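Local structure of MIP07328p (Drosophila melanogaster, 6FKK) at residues A[41-49]-A[58-69]. The protein probably acts as an axon guidance cue, a membrane-anchored semaphorin whose extracellular sema and PSI domains signal through semaphorin receptors between cells. Numbering follows the deposited sequence.
With NAG (2-acetamido-2-deoxy-beta-D-glucopyranose), chain C.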
loop_
_atom_site.group_PDB
_atom_site.type_symbol
_atom_site.label_atom_id
_atom_site.label_comp_id
_atom_site.label_asym_id
_atom_site.label_seq_id
_atom_site.Cartn_x
_atom_site.Cartn_y
_atom_site.Cartn_z
ATOM N N GLY A 41 -5.593 -15.201 -1.786
ATOM C CA GLY A 41 -6.446 -15.655 -0.705
ATOM C C GLY A 41 -7.906 -15.358 -0.980
ATOM O O GLY A 41 -8.277 -14.200 -1.201
ATOM N N ALA A 42 -8.745 -16.391 -0.969
ATOM C CA ALA A 42 -10.140 -16.230 -1.356
ATOM C C ALA A 42 -11.086 -16.873 -0.355
ATOM O O ALA A 42 -10.678 -17.247 0.749
ATOM C CB ALA A 42 -10.377 -16.830 -2.742
ATOM N N LYS A 43 -12.352 -17.004 -0.741
ATOM C CA LYS A 43 -13.337 -17.687 0.088
ATOM C C LYS A 43 -13.049 -19.181 0.078
ATOM O O LYS A 43 -13.138 -19.830 -0.970
ATOM C CB LYS A 43 -14.749 -17.400 -0.415
ATOM C CG LYS A 43 -15.828 -18.187 0.310
ATOM C CD LYS A 43 -17.222 -17.798 -0.155
ATOM C CE LYS A 43 -17.395 -18.023 -1.647
ATOM N NZ LYS A 43 -18.801 -17.800 -2.085
ATOM N N ASP A 44 -12.667 -19.716 1.239
ATOM C CA ASP A 44 -12.472 -21.146 1.455
ATOM C C ASP A 44 -11.291 -21.718 0.676
ATOM O O ASP A 44 -10.949 -22.893 0.849
ATOM C CB ASP A 44 -13.749 -21.922 1.106
ATOM C CG ASP A 44 -14.903 -21.604 2.039
ATOM O OD1 ASP A 44 -14.648 -21.227 3.201
ATOM O OD2 ASP A 44 -16.069 -21.737 1.608
ATOM N N VAL A 45 -10.660 -20.916 -0.181
ATOM C CA VAL A 45 -9.586 -21.394 -1.047
ATOM C C VAL A 45 -8.474 -20.354 -1.092
ATOM O O VAL A 45 -8.712 -19.151 -0.950
ATOM C CB VAL A 45 -10.090 -21.700 -2.482
ATOM C CG1 VAL A 45 -9.010 -22.386 -3.299
ATOM C CG2 VAL A 45 -11.352 -22.555 -2.460
ATOM N N ILE A 46 -7.245 -20.833 -1.276
ATOM C CA ILE A 46 -6.110 -20.004 -1.663
ATOM C C ILE A 46 -5.523 -20.597 -2.938
ATOM O O ILE A 46 -5.358 -21.819 -3.043
ATOM C CB ILE A 46 -5.053 -19.908 -0.546
ATOM C CG1 ILE A 46 -3.857 -19.074 -1.005
ATOM C CG2 ILE A 46 -4.610 -21.289 -0.095
ATOM C CD1 ILE A 46 -2.779 -18.921 0.046
ATOM N N TYR A 47 -5.231 -19.738 -3.913
ATOM C CA TYR A 47 -4.846 -20.162 -5.252
ATOM C C TYR A 47 -3.394 -19.803 -5.543
ATOM O O TYR A 47 -2.942 -18.698 -5.226
ATOM C CB TYR A 47 -5.744 -19.518 -6.315
ATOM C CG TYR A 47 -7.225 -19.778 -6.142
ATOM C CD1 TYR A 47 -8.014 -18.934 -5.372
ATOM C CD2 TYR A 47 -7.837 -20.861 -6.762
ATOM C CE1 TYR A 47 -9.369 -19.165 -5.216
ATOM C CE2 TYR A 47 -9.193 -21.098 -6.612
ATOM C CZ TYR A 47 -9.952 -20.246 -5.838
ATOM O OH TYR A 47 -11.300 -20.477 -5.683
ATOM N N ASN A 48 -2.673 -20.744 -6.154
ATOM C CA ASN A 48 -1.344 -20.504 -6.710
ATOM C C ASN A 48 -1.523 -20.337 -8.217
ATOM O O ASN A 48 -1.859 -21.298 -8.919
ATOM C CB ASN A 48 -0.391 -21.654 -6.372
ATOM C CG ASN A 48 1.072 -21.329 -6.681
ATOM O OD1 ASN A 48 1.390 -20.232 -7.136
ATOM N ND2 ASN A 48 1.969 -22.286 -6.425
ATOM N N VAL A 49 -1.323 -19.117 -8.712
ATOM C CA VAL A 49 -1.675 -18.754 -10.080
ATOM C C VAL A 49 -0.419 -18.315 -10.818
ATOM O O VAL A 49 0.307 -17.432 -10.346
ATOM C CB VAL A 49 -2.736 -17.639 -10.112
ATOM C CG1 VAL A 49 -3.100 -17.293 -11.546
ATOM C CG2 VAL A 49 -3.965 -18.055 -9.320
ATOM N N ALA A 58 -1.646 -24.494 -8.417
ATOM C CA ALA A 58 -1.883 -25.243 -7.190
ATOM C C ALA A 58 -3.035 -24.621 -6.415
ATOM O O ALA A 58 -3.170 -23.395 -6.363
ATOM C CB ALA A 58 -0.627 -25.287 -6.308
ATOM N N ARG A 59 -3.857 -25.474 -5.806
ATOM C CA ARG A 59 -5.031 -25.044 -5.060
ATOM C C ARG A 59 -5.018 -25.681 -3.679
ATOM O O ARG A 59 -4.763 -26.882 -3.550
ATOM C CB ARG A 59 -6.322 -25.422 -5.792
ATOM C CG ARG A 59 -7.583 -25.167 -4.988
ATOM C CD ARG A 59 -8.835 -25.478 -5.789
ATOM N NE ARG A 59 -8.812 -24.843 -7.103
ATOM C CZ ARG A 59 -9.880 -24.697 -7.879
ATOM N NH1 ARG A 59 -9.769 -24.109 -9.063
ATOM N NH2 ARG A 59 -11.063 -25.131 -7.467
ATOM N N LEU A 60 -5.296 -24.878 -2.656
ATOM C CA LEU A 60 -5.431 -25.361 -1.288
ATOM C C LEU A 60 -6.781 -24.898 -0.759
ATOM O O LEU A 60 -7.032 -23.691 -0.670
ATOM C CB LEU A 60 -4.286 -24.848 -0.407
ATOM C CG LEU A 60 -3.928 -25.597 0.881
ATOM C CD1 LEU A 60 -2.548 -25.170 1.352
ATOM C CD2 LEU A 60 -4.953 -25.361 1.980
ATOM N N GLU A 61 -7.645 -25.850 -0.417
ATOM C CA GLU A 61 -8.996 -25.557 0.038
ATOM C C GLU A 61 -9.101 -25.739 1.546
ATOM O O GLU A 61 -8.500 -26.655 2.118
ATOM C CB GLU A 61 -10.022 -26.446 -0.676
ATOM C CG GLU A 61 -10.215 -26.098 -2.146
ATOM C CD GLU A 61 -11.280 -26.945 -2.818
ATOM O OE1 GLU A 61 -11.461 -28.111 -2.412
ATOM O OE2 GLU A 61 -11.941 -26.440 -3.751
ATOM N N TRP A 62 -9.876 -24.862 2.182
ATOM C CA TRP A 62 -9.999 -24.841 3.636
ATOM C C TRP A 62 -11.376 -24.283 3.968
ATOM O O TRP A 62 -11.633 -23.097 3.744
ATOM C CB TRP A 62 -8.887 -23.998 4.257
ATOM C CG TRP A 62 -8.835 -24.014 5.754
ATOM C CD1 TRP A 62 -9.693 -24.651 6.603
ATOM C CD2 TRP A 62 -7.868 -23.356 6.580
ATOM N NE1 TRP A 62 -9.319 -24.429 7.907
ATOM C CE2 TRP A 62 -8.201 -23.637 7.919
ATOM C CE3 TRP A 62 -6.752 -22.555 6.317
ATOM C CZ2 TRP A 62 -7.461 -23.145 8.991
ATOM C CZ3 TRP A 62 -6.018 -22.070 7.383
ATOM C CH2 TRP A 62 -6.375 -22.366 8.702
ATOM N N HIS A 63 -12.253 -25.128 4.500
ATOM C CA HIS A 63 -13.643 -24.769 4.730
ATOM C C HIS A 63 -13.952 -24.725 6.220
ATOM O O HIS A 63 -13.307 -25.400 7.028
ATOM C CB HIS A 63 -14.588 -25.757 4.040
ATOM C CG HIS A 63 -14.519 -25.708 2.547
ATOM N ND1 HIS A 63 -15.388 -24.955 1.787
ATOM C CD2 HIS A 63 -13.679 -26.310 1.672
ATOM C CE1 HIS A 63 -15.090 -25.100 0.509
ATOM N NE2 HIS A 63 -14.056 -25.916 0.412
ATOM N N SER A 64 -14.953 -23.922 6.570
ATOM C CA SER A 64 -15.416 -23.838 7.947
ATOM C C SER A 64 -16.318 -25.023 8.259
ATOM O O SER A 64 -17.190 -25.378 7.461
ATOM C CB SER A 64 -16.171 -22.530 8.182
ATOM O OG SER A 64 -15.321 -21.409 8.022
ATOM N N THR A 65 -16.103 -25.632 9.421
ATOM C CA THR A 65 -16.985 -26.699 9.869
ATOM C C THR A 65 -18.409 -26.175 9.999
ATOM O O THR A 65 -18.638 -24.992 10.266
ATOM C CB THR A 65 -16.512 -27.260 11.210
ATOM O OG1 THR A 65 -16.823 -26.327 12.252
ATOM C CG2 THR A 65 -15.011 -27.495 11.186
ATOM N N ASP A 66 -19.377 -27.070 9.794
ATOM C CA ASP A 66 -20.771 -26.675 9.956
ATOM C C ASP A 66 -21.046 -26.185 11.370
ATOM O O ASP A 66 -21.930 -25.348 11.574
ATOM C CB ASP A 66 -21.696 -27.836 9.595
ATOM C CG ASP A 66 -21.835 -28.023 8.097
ATOM O OD1 ASP A 66 -21.228 -27.234 7.341
ATOM O OD2 ASP A 66 -22.555 -28.953 7.675
ATOM N N ALA A 67 -20.293 -26.680 12.355
ATOM C CA ALA A 67 -20.389 -26.126 13.700
ATOM C C ALA A 67 -19.921 -24.677 13.728
ATOM O O ALA A 67 -20.527 -23.834 14.398
ATOM C CB ALA A 67 -19.577 -26.974 14.679
ATOM N N ASP A 68 -18.846 -24.367 12.997
ATOM C CA ASP A 68 -18.336 -23.000 12.973
ATOM C C ASP A 68 -19.272 -22.068 12.214
ATOM O O ASP A 68 -19.498 -20.928 12.637
ATOM C CB ASP A 68 -16.937 -22.969 12.355
ATOM C CG ASP A 68 -15.862 -23.460 13.308
ATOM O OD1 ASP A 68 -16.183 -23.725 14.487
ATOM O OD2 ASP A 68 -14.696 -23.577 12.877
ATOM N N ARG A 69 -19.821 -22.528 11.087
ATOM C CA ARG A 69 -20.717 -21.678 10.310
ATOM C C ARG A 69 -22.043 -21.467 11.031
ATOM O O ARG A 69 -22.609 -20.368 10.988
ATOM C CB ARG A 69 -20.950 -22.278 8.925
ATOM C CG ARG A 69 -22.001 -21.543 8.108
ATOM C CD ARG A 69 -22.164 -22.167 6.739
ATOM N NE ARG A 69 -20.927 -22.091 5.969
ATOM C CZ ARG A 69 -20.751 -22.666 4.785
ATOM N NH1 ARG A 69 -21.731 -23.365 4.233
ATOM N NH2 ARG A 69 -19.590 -22.542 4.157
HETATM C C1 NAG C . 3.375 -22.074 -6.671
HETATM C C2 NAG C . 4.271 -22.600 -5.559
HETATM C C3 NAG C . 5.730 -22.292 -5.876
HETATM C C4 NAG C . 6.106 -22.951 -7.198
HETATM C C5 NAG C . 5.123 -22.635 -8.331
HETATM C C6 NAG C . 5.288 -23.590 -9.495
HETATM C C7 NAG C . 3.977 -21.096 -3.516
HETATM C C8 NAG C . 4.501 -19.904 -4.271
HETATM N N2 NAG C . 3.896 -22.270 -4.178
HETATM O O3 NAG C . 6.538 -22.817 -4.824
HETATM O O4 NAG C . 7.401 -22.512 -7.591
HETATM O O5 NAG C . 3.739 -22.731 -7.926
HETATM O O6 NAG C . 5.642 -24.896 -9.054
HETATM O O7 NAG C . 3.646 -21.006 -2.329
#
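I46 and L60 face each other as a hydrogen-bonded pair of antiparallel strands 45-49 and 58-61, I46 N giving to L60 O (2.9 Å) and L60 N giving back to I46 O. N48 and A58 repeat the exchange, N48 N to A58 O at 2.7 Å, while the return bond from A58 N to N48 O is longer. Beyond the paired strands, W62 N still donates to D44 O (2.6 Å), so the ladder runs one residue past V45 and E61. The D44 carboxylate, turned beside its own backbone N (chi1 -66°), is buried yet satisfied by H83 and N84, just ahead of strand 86-91: OD1 accepts from N84 N and OD2 from H83 ND1. D44 CB lies over one face of the H63 imidazole, offset toward its rim, a CH-pi contact 3.8 Å from the centroid. The R69 guanidinium also lies near OD2, at 4.4 Å from NH2, too far for a salt bridge but probably favourable to the negative charge.

On the face bearing V45, Y47, R59 and E61, V45 CG1 packs against R59 CG, and CG2 against E61 CG. The bend of R59 at chi3 (-50°) brings one face of its guanidinium against Y47 CE2, the two planes 79° apart; NH1 is engaged by E56 in a salt bridge. The other face carries I46 CG2 against L60 CB, lined by L99 of the next sheet, and N48, whose ND2 is bonded to C1 of the N-linked glycan. This is the outer beta hairpin of a four-stranded antiparallel blade in the sema-domain beta-propeller, with strand 56-61 at its edge.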